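L-glyceraldehyde 3-phosphate reductase (Clostridium beijerinckii, PDB 6HG6) binds NADPH in a TIM-barrel fold and probably reduces aldehydes, furfural among them, as an aldo-keto reductase. Local coordinates at residues A[6-9]-A[10-13]; A[117-120]-A[121-125]; A[152-155]-A[156-160]. All blocks are in the same frame, centred on the assembly; numbering follows the deposited sequence. Where two conformers were deposited one is given.

Contact 1: A[6-9]-A[10-13]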
ATOM      1  N   SER A   6     -22.090   3.241   3.898  1.00 30.02           N
ATOM      2  CA  SER A   6     -22.475   4.360   4.766  1.00 31.48           C
ATOM      3  C   SER A   6     -22.615   5.645   3.937  1.00 31.89           C
ATOM      4  O   SER A   6     -21.680   5.983   3.230  1.00 29.63           O
ATOM      5  CB  SER A   6     -21.457   4.546   5.826  1.00 31.35           C
ATOM      6  OG  SER A   6     -21.778   5.706   6.562  1.00 32.41           O
ATOM      7  N   LYS A   7     -23.710   6.376   4.111  1.00 34.97           N
ATOM      8  CA  LYS A   7     -23.904   7.687   3.452  1.00 37.19           C
ATOM      9  C   LYS A   7     -22.868   8.697   3.976  1.00 36.32           C
ATOM     10  O   LYS A   7     -22.603   9.668   3.281  1.00 37.26           O
ATOM     11  CB  LYS A   7     -25.323   8.199   3.705  1.00 41.72           C
ATOM     12  CG  LYS A   7     -26.449   7.484   2.954  1.00 45.75           C
ATOM     13  CD  LYS A   7     -26.181   7.170   1.466  1.00 47.09           C
ATOM     14  CE  LYS A   7     -27.359   7.367   0.525  1.00 50.23           C
ATOM     15  NZ  LYS A   7     -28.666   7.087   1.171  1.00 54.06           N
ATOM     16  N   ASN A   8     -22.254   8.458   5.129  1.00 35.06           N
ATOM     17  CA  ASN A   8     -21.257   9.382   5.735  1.00 34.53           C
ATOM     18  C   ASN A   8     -19.830   9.010   5.329  1.00 31.22           C
ATOM     19  O   ASN A   8     -18.900   9.622   5.836  1.00 30.33           O
ATOM     20  CB  ASN A   8     -21.363   9.347   7.263  1.00 38.11           C
ATOM     21  CG  ASN A   8     -22.698   9.836   7.772  1.00 42.48           C
ATOM     22  OD1 ASN A   8     -23.303  10.755   7.213  1.00 45.81           O
ATOM     23  ND2 ASN A   8     -23.154   9.258   8.871  1.00 46.02           N
ATOM     24  N   ARG A   9     -19.624   8.072   4.411  1.00 27.90           N
ATOM     25  CA  ARG A   9     -18.268   7.525   4.165  1.00 26.27           C
ATOM     26  C   ARG A   9     -17.289   8.560   3.613  1.00 25.80           C
ATOM     27  O   ARG A   9     -16.113   8.344   3.802  1.00 25.23           O
ATOM     28  CB  ARG A   9     -18.345   6.291   3.278  1.00 24.95           C
ATOM     29  CG  ARG A   9     -18.820   6.594   1.872  1.00 24.31           C
ATOM     30  CD  ARG A   9     -19.008   5.318   1.110  1.00 23.92           C
ATOM     31  NE  ARG A   9     -19.542   5.507  -0.223  1.00 23.45           N
ATOM     32  CZ  ARG A   9     -20.818   5.676  -0.513  1.00 24.44           C
ATOM     33  NH1 ARG A   9     -21.746   5.784   0.422  1.00 26.04           N
ATOM     34  NH2 ARG A   9     -21.165   5.815  -1.768  1.00 24.13           N
ATOM     35  N   TYR A  10     -17.723   9.693   3.049  1.00 26.39           N
ATOM     36  CA  TYR A  10     -16.760  10.694   2.536  1.00 26.34           C
ATOM     37  C   TYR A  10     -16.668  11.892   3.482  1.00 28.90           C
ATOM     38  O   TYR A  10     -16.007  12.848   3.136  1.00 29.94           O
ATOM     39  CB  TYR A  10     -17.140  11.106   1.110  1.00 25.62           C
ATOM     40  CG  TYR A  10     -17.166   9.956   0.142  1.00 23.90           C
ATOM     41  CD1 TYR A  10     -16.032   9.196  -0.028  1.00 22.79           C
ATOM     42  CD2 TYR A  10     -18.300   9.598  -0.579  1.00 23.78           C
ATOM     43  CE1 TYR A  10     -15.988   8.108  -0.874  1.00 21.74           C
ATOM     44  CE2 TYR A  10     -18.281   8.497  -1.423  1.00 23.01           C
ATOM     45  CZ  TYR A  10     -17.127   7.746  -1.575  1.00 21.92           C
ATOM     46  OH  TYR A  10     -16.985   6.672  -2.393  1.00 21.47           O
ATOM     47  N   ASN A  11     -17.258  11.829   4.661  1.00 31.27           N
ATOM     48  CA  ASN A  11     -17.314  13.006   5.565  1.00 33.73           C
ATOM     49  C   ASN A  11     -16.000  13.288   6.296  1.00 34.38           C
ATOM     50  O   ASN A  11     -15.788  14.472   6.625  1.00 34.85           O
ATOM     51  CB  ASN A  11     -18.463  12.846   6.545  1.00 36.33           C
ATOM     52  CG  ASN A  11     -19.772  13.018   5.810  1.00 38.39           C
ATOM     53  OD1 ASN A  11     -20.852  12.886   6.386  1.00 44.12           O
ATOM     54  ND2 ASN A  11     -19.670  13.385   4.553  1.00 37.51           N
ATOM     55  N   GLU A  12     -15.141  12.300   6.532  1.00 33.68           N
ATOM     56  CA  GLU A  12     -13.963  12.504   7.419  1.00 35.65           C
ATOM     57  C   GLU A  12     -12.648  12.199   6.724  1.00 32.94           C
ATOM     58  O   GLU A  12     -11.673  12.912   6.965  1.00 33.11           O
ATOM     59  CB  GLU A  12     -14.058  11.576   8.631  1.00 39.17           C
ATOM     60  CG  GLU A  12     -15.215  11.914   9.555  1.00 43.41           C
ATOM     61  CD  GLU A  12     -14.993  13.175  10.366  1.00 48.71           C
ATOM     62  OE1 GLU A  12     -15.997  13.833  10.674  1.00 54.10           O
ATOM     63  OE2 GLU A  12     -13.812  13.471  10.732  1.00 54.70           O
ATOM     64  N   MET A  13     -12.602  11.135   5.933  1.00 30.39           N
ATOM     65  CA  MET A  13     -11.329  10.713   5.323  1.00 28.22           C
ATOM     66  C   MET A  13     -10.788  11.872   4.478  1.00 28.32           C
ATOM     67  O   MET A  13     -11.578  12.606   3.894  1.00 27.68           O
ATOM     68  CB  MET A  13     -11.564   9.463   4.459  1.00 27.25           C
ATOM     69  CG  MET A  13     -10.348   8.978   3.781  1.00 25.30           C
ATOM     70  SD  MET A  13      -8.882   8.688   4.797  1.00 26.05           S
ATOM     71  CE  MET A  13      -9.450   7.504   6.014  1.00 28.32           C
TER
HETATM   72  O   HOH W   1     -20.237  10.947   2.645  1.00 30.29           O
HETATM   73  O   HOH W   2     -14.979   9.506   5.861  1.00 28.13           O
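Arg9 and Tyr10 make the main side-chain contact, a CH-pi interaction in which CG of Arg9 sits over one face of the Tyr10 ring, 3.8 Å from its centroid and 10° off the ring normal. The two side chains run next to each other in the same direction. CG of Arg9 lies between its own backbone N and carbonyl carbon (chi1 66°), and the chain is extended from there to NE, which carries the guanidinium past the ring, with Arg9 NE 3.5 Å from Tyr10 CE2. The guanidinium plane is inclined 54° to the ring, so the two are not stacked.

Two overlapping type I beta turns, Ser6 to Arg9 and Asn8 to Asn11, are each closed by a backbone hydrogen bond. In the second, Asn11 N donates to Asn8 O at 3.0 Å. In the first, Ser6 O is gripped twice: Arg9 N and Arg9 NH1 approach from opposite faces of its carbonyl plane, and Arg9 NH1 is 2.8 Å from Ser6 O. Ser6 OG also accepts from Asn8 N at 3.1 Å, an ST turn.

Water-mediated bonds follow the same curve of the chain. One water donates to Lys7 O and accepts from Tyr10 N; a second donates to Arg9 O, 2.6 Å away, and accepts from Glu12 N.

Beyond the turns, Arg9 NH2 forms a salt bridge with Glu91, whose OE1 is also hydrogen-bonded to Tyr10 OH, and both side chains touch Phe53 of helix 42-54. The shared carboxylate joins the polar ends of Arg9 and Tyr10, while the Ser6 carbonyl fixes the other side of the guanidinium; together they tie this irregular N-terminal segment, ahead of strand 15-17, to the barrel surface.

Contact 2: A[117-120]-A[121-125]. With EDO (1,2-ethanediol), chain J.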
ATOM      1  N   LEU A 117       2.416 -10.081 -18.078  1.00 14.74           N
ATOM      2  CA  LEU A 117       1.128 -10.070 -18.780  1.00 14.57           C
ATOM      3  C   LEU A 117       0.320 -11.323 -18.465  1.00 14.51           C
ATOM      4  O   LEU A 117      -0.890 -11.187 -18.352  1.00 15.36           O
ATOM      5  CB  LEU A 117       1.361  -9.841 -20.271  1.00 15.00           C
ATOM      6  CG  LEU A 117       1.999  -8.490 -20.623  1.00 15.65           C
ATOM      7  CD1 LEU A 117       2.158  -8.401 -22.129  1.00 16.03           C
ATOM      8  CD2 LEU A 117       1.124  -7.386 -20.123  1.00 16.24           C
ATOM      9  N   ALA A 118       0.912 -12.501 -18.428  1.00 15.15           N
ATOM     10  CA  ALA A 118       0.171 -13.729 -18.046  1.00 15.70           C
ATOM     11  C   ALA A 118      -0.413 -13.555 -16.646  1.00 15.36           C
ATOM     12  O   ALA A 118      -1.567 -13.920 -16.416  1.00 14.90           O
ATOM     13  CB  ALA A 118       1.054 -14.955 -18.142  1.00 16.35           C
ATOM     14  N   SER A 119       0.343 -12.985 -15.727  1.00 15.42           N
ATOM     15  CA  SER A 119      -0.124 -12.771 -14.342  1.00 15.15           C
ATOM     16  C   SER A 119      -1.297 -11.805 -14.314  1.00 14.90           C
ATOM     17  O   SER A 119      -2.283 -12.067 -13.642  1.00 14.67           O
ATOM     18  CB  SER A 119       0.965 -12.236 -13.472  1.00 15.61           C
ATOM     19  OG  SER A 119       0.438 -12.171 -12.154  1.00 15.92           O
ATOM     20  N   LEU A 120      -1.227 -10.702 -15.045  1.00 15.30           N
ATOM     21  CA  LEU A 120      -2.346  -9.741 -15.049  1.00 15.70           C
ATOM     22  C   LEU A 120      -3.625 -10.423 -15.512  1.00 14.97           C
ATOM     23  O   LEU A 120      -4.632 -10.178 -14.944  1.00 14.68           O
ATOM     24  CB  LEU A 120      -2.024  -8.547 -15.931  1.00 16.74           C
ATOM     25  CG  LEU A 120      -3.133  -7.512 -16.040  1.00 17.82           C
ATOM     26  CD1 LEU A 120      -3.543  -6.916 -14.720  1.00 18.55           C
ATOM     27  CD2 LEU A 120      -2.698  -6.443 -17.024  1.00 20.47           C
ATOM     28  N   ASP A 121      -3.580 -11.237 -16.548  1.00 15.14           N
ATOM     29  CA  ASP A 121      -4.784 -11.940 -17.004  1.00 15.92           C
ATOM     30  C   ASP A 121      -5.329 -12.832 -15.883  1.00 15.83           C
ATOM     31  O   ASP A 121      -6.577 -12.906 -15.697  1.00 15.54           O
ATOM     32  CB  ASP A 121      -4.461 -12.743 -18.258  1.00 17.30           C
ATOM     33  CG  ASP A 121      -4.327 -11.939 -19.530  1.00 20.43           C
ATOM     34  OD1 ASP A 121      -4.657 -10.728 -19.473  1.00 20.17           O
ATOM     35  OD2 ASP A 121      -3.862 -12.541 -20.585  1.00 22.16           O
ATOM     36  N   GLN A 122      -4.450 -13.544 -15.198  1.00 16.09           N
ATOM     37  CA  GLN A 122      -4.896 -14.410 -14.073  1.00 16.76           C
ATOM     38  C   GLN A 122      -5.554 -13.544 -12.995  1.00 16.51           C
ATOM     39  O   GLN A 122      -6.621 -13.970 -12.497  1.00 16.29           O
ATOM     40  CB  GLN A 122      -3.764 -15.171 -13.410  1.00 17.41           C
ATOM     41  CG  GLN A 122      -3.117 -16.268 -14.239  1.00 18.37           C
ATOM     42  CD  GLN A 122      -2.061 -17.005 -13.433  1.00 19.70           C
ATOM     43  OE1 GLN A 122      -1.861 -16.802 -12.201  1.00 18.76           O
ATOM     44  NE2 GLN A 122      -1.400 -17.958 -14.095  1.00 19.45           N
ATOM     45  N   SER A 123      -4.931 -12.394 -12.643  1.00 15.89           N
ATOM     46  CA  SER A 123      -5.466 -11.484 -11.589  1.00 15.57           C
ATOM     47  C   SER A 123      -6.855 -10.985 -11.954  1.00 15.71           C
ATOM     48  O   SER A 123      -7.751 -10.992 -11.106  1.00 16.08           O
ATOM     49  CB  SER A 123      -4.564 -10.329 -11.359  1.00 15.32           C
ATOM     50  OG  SER A 123      -3.382 -10.779 -10.722  1.00 16.44           O
ATOM     51  N   LEU A 124      -7.046 -10.585 -13.201  1.00 15.19           N
ATOM     52  CA  LEU A 124      -8.355 -10.065 -13.627  1.00 15.64           C
ATOM     53  C   LEU A 124      -9.400 -11.170 -13.550  1.00 16.00           C
ATOM     54  O   LEU A 124     -10.562 -10.873 -13.156  1.00 16.32           O
ATOM     55  CB  LEU A 124      -8.241  -9.483 -15.029  1.00 15.49           C
ATOM     56  CG  LEU A 124      -7.342  -8.252 -15.143  1.00 16.07           C
ATOM     57  CD1 LEU A 124      -7.220  -7.847 -16.625  1.00 16.71           C
ATOM     58  CD2 LEU A 124      -7.907  -7.094 -14.310  1.00 16.41           C
ATOM     59  N   LYS A 125      -9.006 -12.399 -13.865  0.50 16.05           N
ATOM     60  CA  LYS A 125      -9.948 -13.543 -13.850  0.50 17.12           C
ATOM     61  C   LYS A 125     -10.322 -13.850 -12.397  0.50 16.78           C
ATOM     62  O   LYS A 125     -11.497 -14.000 -12.114  0.50 17.06           O
ATOM     63  CB  LYS A 125      -9.347 -14.738 -14.580  0.50 18.34           C
ATOM     64  CG  LYS A 125     -10.257 -15.954 -14.639  0.50 19.77           C
ATOM     65  CD  LYS A 125      -9.647 -17.094 -15.415  0.50 21.03           C
ATOM     66  CE  LYS A 125     -10.337 -18.420 -15.145  0.50 23.37           C
ATOM     67  NZ  LYS A 125     -11.651 -18.458 -15.814  0.50 25.09           N
TER
HETATM   68  C1  EDO J 409      -2.352 -11.145 -22.486  1.00 41.59           C
HETATM   69  O1  EDO J 409      -3.724 -11.243 -22.843  1.00 39.80           O
HETATM   70  C2  EDO J 409      -1.565 -10.316 -23.407  1.00 46.58           C
HETATM   71  O2  EDO J 409      -1.149 -11.016 -24.574  1.00 52.65           O
HETATM   72  O   HOH W   3      -2.377  -9.059 -19.663  1.00 30.85           O
HETATM   73  O   HOH W   4      -0.885  -9.962 -11.445  1.00 15.84           O
HETATM   74  O   HOH W   5      -0.992 -14.408 -11.130  1.00 16.12           O
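Four consecutive i to i+4 bonds, from Asp121 N to Leu117 O through to Leu124 N to Leu120 O, keep the backbone in regular alpha-helical form, the shortest being Ser123 N to Ser119 O at 2.8 Å. On the inner side, CD1 of Leu120 meets CG of Leu124 at 4.0 Å, the two side chains crossing at a slant. CG of Leu120 is anti to the backbone N (chi1 178°), whereas that of Leu124 is anti to the carbonyl carbon, and the branches converge across one turn. Both leucines rest on strand 132-137, Leu120 on Phe135 and Leu124 on Val132. Helix 113-127 is the crossover of a beta-alpha-beta unit between parallel strands 93-98 and 132-137 of the TIM barrel, and Ser119 and Ser123 touch the first of these, on Ala98 and Thr96. Their hydroxyls share a water, with Ser119 OG and Ser123 OG each 2.7 Å from it; outside the segments they bond to Asn64 and Glu74, respectively. A second water joins Ser119 OG to Gln122 OE1, which also accepts from Arg126. Further round the helix, a water donates both to Leu117 O and to Asp121 OD1, at 2.8 Å from the latter. This carboxylate oxygen has a second, charged partner in Lys161, a residue that the side chains of Leu120 and Leu124 also touch.

Contact 3: A[152-155]-A[156-160]. With EDO (1,2-ethanediol), chain I.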
ATOM      1  N   ALA A 152       5.809  -3.931 -20.569  1.00 17.84           N
ATOM      2  CA  ALA A 152       4.742  -4.845 -20.129  1.00 17.20           C
ATOM      3  C   ALA A 152       3.671  -4.040 -19.391  1.00 16.03           C
ATOM      4  O   ALA A 152       2.480  -4.252 -19.659  1.00 14.93           O
ATOM      5  CB  ALA A 152       5.319  -5.977 -19.281  1.00 17.66           C
ATOM      6  N   LEU A 153       4.051  -3.122 -18.486  1.00 16.13           N
ATOM      7  CA  LEU A 153       3.048  -2.272 -17.798  1.00 15.85           C
ATOM      8  C   LEU A 153       2.316  -1.440 -18.860  1.00 15.81           C
ATOM      9  O   LEU A 153       1.078  -1.257 -18.792  1.00 16.08           O
ATOM     10  CB  LEU A 153       3.730  -1.372 -16.778  1.00 16.03           C
ATOM     11  CG  LEU A 153       4.447  -2.059 -15.622  1.00 16.46           C
ATOM     12  CD1 LEU A 153       4.906  -1.044 -14.601  1.00 17.58           C
ATOM     13  CD2 LEU A 153       3.539  -3.053 -14.963  1.00 16.58           C
ATOM     14  N   ASP A 154       3.058  -0.906 -19.818  1.00 16.76           N
ATOM     15  CA  ASP A 154       2.462  -0.083 -20.889  1.00 16.97           C
ATOM     16  C   ASP A 154       1.444  -0.921 -21.694  1.00 16.00           C
ATOM     17  O   ASP A 154       0.346  -0.437 -21.986  1.00 14.97           O
ATOM     18  CB  ASP A 154       3.529   0.496 -21.788  1.00 18.99           C
ATOM     19  CG  ASP A 154       2.951   1.309 -22.942  1.00 20.67           C
ATOM     20  OD1 ASP A 154       2.244   2.324 -22.639  1.00 20.79           O
ATOM     21  OD2 ASP A 154       3.174   0.904 -24.117  1.00 21.73           O
ATOM     22  N   THR A 155       1.778  -2.157 -22.029  1.00 15.96           N
ATOM     23  CA  THR A 155       0.854  -3.044 -22.745  1.00 15.59           C
ATOM     24  C   THR A 155      -0.411  -3.237 -21.897  1.00 15.14           C
ATOM     25  O   THR A 155      -1.500  -3.178 -22.467  1.00 15.18           O
ATOM     26  CB  THR A 155       1.521  -4.373 -23.076  1.00 15.61           C
ATOM     27  OG1 THR A 155       2.582  -4.075 -23.993  1.00 16.48           O
ATOM     28  CG2 THR A 155       0.530  -5.355 -23.638  1.00 15.81           C
ATOM     29  N   ALA A 156      -0.276  -3.442 -20.596  1.00 14.58           N
ATOM     30  CA  ALA A 156      -1.418  -3.574 -19.672  1.00 14.54           C
ATOM     31  C   ALA A 156      -2.339  -2.343 -19.764  1.00 15.08           C
ATOM     32  O   ALA A 156      -3.572  -2.504 -19.953  1.00 15.21           O
ATOM     33  CB  ALA A 156      -0.932  -3.772 -18.272  1.00 14.90           C
ATOM     34  N   VAL A 157      -1.775  -1.138 -19.703  1.00 15.24           N
ATOM     35  CA  VAL A 157      -2.580   0.099 -19.783  1.00 15.42           C
ATOM     36  C   VAL A 157      -3.171   0.248 -21.181  1.00 16.30           C
ATOM     37  O   VAL A 157      -4.371   0.506 -21.316  1.00 16.98           O
ATOM     38  CB  VAL A 157      -1.725   1.308 -19.379  1.00 15.64           C
ATOM     39  CG1 VAL A 157      -2.435   2.580 -19.727  1.00 16.95           C
ATOM     40  CG2 VAL A 157      -1.302   1.231 -17.921  1.00 15.79           C
ATOM     41  N   LYS A 158      -2.378   0.091 -22.239  1.00 17.24           N
ATOM     42  CA  LYS A 158      -2.872   0.336 -23.616  1.00 18.56           C
ATOM     43  C   LYS A 158      -3.869  -0.734 -24.056  1.00 18.15           C
ATOM     44  O   LYS A 158      -4.635  -0.453 -24.998  1.00 19.01           O
ATOM     45  CB  LYS A 158      -1.681   0.476 -24.564  1.00 20.02           C
ATOM     46  CG  LYS A 158      -0.767   1.631 -24.160  1.00 22.21           C
ATOM     47  CD  LYS A 158      -1.437   2.993 -24.106  1.00 23.53           C
ATOM     48  CE  LYS A 158      -0.524   3.976 -23.386  1.00 24.06           C
ATOM     49  NZ  LYS A 158       0.776   4.112 -24.067  1.00 23.38           N
ATOM     50  N   SER A 159      -3.855  -1.905 -23.419  0.50 16.73           N
ATOM     51  CA  SER A 159      -4.792  -3.030 -23.682  0.50 16.67           C
ATOM     52  C   SER A 159      -6.061  -2.872 -22.832  0.50 16.25           C
ATOM     53  O   SER A 159      -6.913  -3.790 -22.849  0.50 15.84           O
ATOM     54  CB  SER A 159      -4.152  -4.373 -23.428  0.50 16.18           C
ATOM     55  OG  SER A 159      -4.033  -4.640 -22.044  0.50 15.31           O
ATOM     56  N   GLY A 160      -6.179  -1.782 -22.070  1.00 16.14           N
ATOM     57  CA  GLY A 160      -7.390  -1.477 -21.294  1.00 16.34           C
ATOM     58  C   GLY A 160      -7.552  -2.373 -20.077  1.00 16.07           C
ATOM     59  O   GLY A 160      -8.687  -2.420 -19.510  1.00 16.94           O
TER
HETATM   60  C1  EDO I 408      -6.104   2.809 -25.834  1.00 39.46           C
HETATM   61  O1  EDO I 408      -5.347   2.485 -24.669  1.00 38.87           O
HETATM   62  C2  EDO I 408      -5.526   2.313 -27.112  1.00 42.07           C
HETATM   63  O2  EDO I 408      -4.778   1.108 -27.019  1.00 36.93           O
HETATM   64  O   HOH W   6       3.305   2.940 -25.741  1.00 23.87           O
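Asp154 and Lys158, one helical turn apart, form a salt bridge with Lys158 NZ 2.7 Å from Asp154 OD1, on the syn lone pair of that oxygen. CG of Asp154 stands anti to the backbone N (chi1 178°). In the lysine, chi1 of -60° sets CG anti to the carbonyl carbon, with Lys158 CG 3.2 Å from Asp154 O; bends at chi2 (-58°) and chi4 then bring NZ back to Asp154 OD1. Asp154 O also accepts from Lys158 N at 2.8 Å. A water donates to Asp154 OD2. Thr155 places OG1 beside its own backbone N, where it bonds to Met151 O and Arg113. At the C-terminal end of helix 146-158, Ser159 N reaches Thr155 O at 2.8 Å, and Gly160, with positive phi, completes a Schellman motif. The carbonyl of Lys158 accepts from both hydroxyls of an ethanediol, probably from the crystallisation liquor. Within the beta-alpha-beta unit, Leu153 packs on strands 132-137 and 162-168. The ammonium is held by both Asp154 OD1 and Lys186 O, so the salt bridge joins the last helical turn to the loop before strand 189-195.

Contacts 2 and 3 lie on neighbouring helices of the barrel, their centres about 12 Å apart, and touch directly: CD2 of Leu120 is 3.4 Å from CB of Ala156, and CD1 of Leu117 is 3.8 Å from CG2 of Thr155. Strand 132-137 lies beneath both, with Phe135 touching Leu120, Leu153 and Ala156. Contact 1 stands apart, about 33 Å from each of the others, centre to centre. None of the three forms the NADPH site. The side chain of Ser123 is about 13 Å from the bound cofactor and about 11 Å from that of Asp61; the side chain of Leu153 is likewise about 13 Å from NADPH and about 11 Å from that of Gln193.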